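Local coordinates for protein chinitase A (Streptomyces coelicolor, PDB 3EBV) that probably hydrolyses internal glycosidic bonds of chitin through its family 18 glycosyl hydrolase domain, the part present in this chain, at residues Leu146-Gln151 against Asp171-Val176. Residues are numbered along the deposited sequence; the frame is centred on the assembly and turned at random.
Sequences LTMAPQ and DILTVV
The backbone N and O of Leu146 are both engaged by Thr174, one by its hydroxyl and one by its amide, where two parallel strands begin to pair. The Leu146 amide points almost straight at the Thr174 hydroxyl, Leu146 N to Thr174 OG1 3.0 Å with an angle of 172° at the hydrogen, while Leu146 O accepts Thr174 N at 2.8 Å and, weakly, Val175 N. With OG1 beside its own backbone N (chi1 -52°), Thr174 turns the hydroxyl to the neighbouring strand; a valine here would probably leave the Leu146 amide without its acceptor. Further along, Met148 N donates to Val175 O at 3.2 Å. Thr147 and Val175 lie side by side on one face of the sheet, Thr147 CG2 to Val175 CG1 3.7 Å. Met148 and Val176 take the opposite face, where Leu173 reaches Met148 from the loop, the two side chains crossing at about a right angle. Pro150 crosses Val176 likewise, its CG a tight 3.4 Å from Val176 CG1. Outside this shell, Thr147 OG1 is hydrogen-bonded to Asp117 OD1 on neighbouring strand 115-120, and the selenomethionine bends away to helix 161-168. Strand 145-148, helix 161-168 and strand 175-179 form a beta-alpha-beta unit, the repeating element of the TIM barrel of family 18 chitinases.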
# COMPACT_ATOMS: atom_id res chain seq x y z
N LEU A 146 4.22 -8.89 0.94
CA LEU A 146 2.97 -8.89 0.17
C LEU A 146 2.08 -7.82 0.80
O LEU A 146 1.68 -7.95 1.98
CB LEU A 146 2.27 -10.26 0.23
CG LEU A 146 0.84 -10.27 -0.36
CD1 LEU A 146 0.77 -9.82 -1.82
CD2 LEU A 146 0.30 -11.72 -0.17
N THR A 147 1.81 -6.76 0.04
CA THR A 147 0.89 -5.73 0.53
C THR A 147 -0.28 -5.61 -0.44
O THR A 147 -0.21 -6.05 -1.58
CB THR A 147 1.62 -4.34 0.69
OG1 THR A 147 1.99 -3.83 -0.60
CG2 THR A 147 2.88 -4.47 1.54
N MSE A 148 -1.37 -4.95 0.01
CA MSE A 148 -2.52 -4.69 -0.85
C MSE A 148 -3.01 -3.30 -0.52
O MSE A 148 -2.90 -2.90 0.66
CB MSE A 148 -3.65 -5.68 -0.59
CG MSE A 148 -3.16 -7.15 -0.68
SE MSE A 148 -4.68 -8.39 -0.40
CE MSE A 148 -5.20 -8.58 -2.28
N ALA A 149 -3.52 -2.61 -1.53
CA ALA A 149 -4.00 -1.23 -1.37
C ALA A 149 -5.44 -1.12 -1.91
O ALA A 149 -5.73 -0.42 -2.88
CB ALA A 149 -3.06 -0.23 -2.10
N PRO A 150 -6.38 -1.81 -1.24
CA PRO A 150 -7.79 -1.70 -1.65
C PRO A 150 -8.31 -0.27 -1.54
O PRO A 150 -7.77 0.52 -0.76
CB PRO A 150 -8.53 -2.54 -0.58
CG PRO A 150 -7.57 -2.60 0.61
CD PRO A 150 -6.18 -2.63 -0.02
N GLN A 151 -9.35 0.01 -2.33
CA GLN A 151 -10.18 1.20 -2.10
C GLN A 151 -11.19 0.89 -0.99
O GLN A 151 -11.41 -0.28 -0.61
CB GLN A 151 -10.87 1.58 -3.41
CG GLN A 151 -9.87 2.09 -4.43
CD GLN A 151 -10.56 2.45 -5.72
OE1 GLN A 151 -11.00 3.59 -5.89
NE2 GLN A 151 -10.71 1.47 -6.60
N ASP A 171 -1.75 -15.87 6.06
CA ASP A 171 -0.45 -16.36 6.56
C ASP A 171 0.76 -15.88 5.74
O ASP A 171 1.90 -16.04 6.21
CB ASP A 171 -0.48 -17.88 6.57
CG ASP A 171 -0.86 -18.42 5.21
OD1 ASP A 171 -2.03 -18.27 4.82
OD2 ASP A 171 -0.01 -18.96 4.51
N ILE A 172 0.54 -15.26 4.57
CA ILE A 172 1.65 -14.71 3.77
C ILE A 172 1.52 -13.20 3.53
O ILE A 172 2.34 -12.60 2.82
CB ILE A 172 1.81 -15.42 2.40
CG1 ILE A 172 0.53 -15.40 1.58
CG2 ILE A 172 2.32 -16.87 2.62
CD1 ILE A 172 0.75 -15.82 0.10
N LEU A 173 0.48 -12.59 4.13
CA LEU A 173 0.16 -11.18 3.93
C LEU A 173 0.94 -10.30 4.91
O LEU A 173 0.88 -10.52 6.15
CB LEU A 173 -1.33 -11.00 4.16
CG LEU A 173 -1.86 -9.59 4.18
CD1 LEU A 173 -1.80 -8.92 2.78
CD2 LEU A 173 -3.34 -9.69 4.65
N THR A 174 1.64 -9.29 4.39
CA THR A 174 2.34 -8.33 5.25
C THR A 174 1.36 -7.28 5.81
O THR A 174 1.15 -7.22 7.04
CB THR A 174 3.49 -7.63 4.50
OG1 THR A 174 4.32 -8.67 3.89
CG2 THR A 174 4.31 -6.80 5.46
N VAL A 175 0.75 -6.49 4.91
CA VAL A 175 -0.16 -5.44 5.38
C VAL A 175 -1.10 -5.02 4.29
O VAL A 175 -0.75 -4.98 3.10
CB VAL A 175 0.64 -4.22 5.94
CG1 VAL A 175 1.59 -3.62 4.90
CG2 VAL A 175 -0.28 -3.15 6.49
N VAL A 176 -2.34 -4.73 4.73
CA VAL A 176 -3.36 -4.09 3.88
C VAL A 176 -3.30 -2.61 4.18
O VAL A 176 -3.74 -2.17 5.25
CB VAL A 176 -4.78 -4.63 4.14
CG1 VAL A 176 -5.79 -3.92 3.25
CG2 VAL A 176 -4.83 -6.15 3.83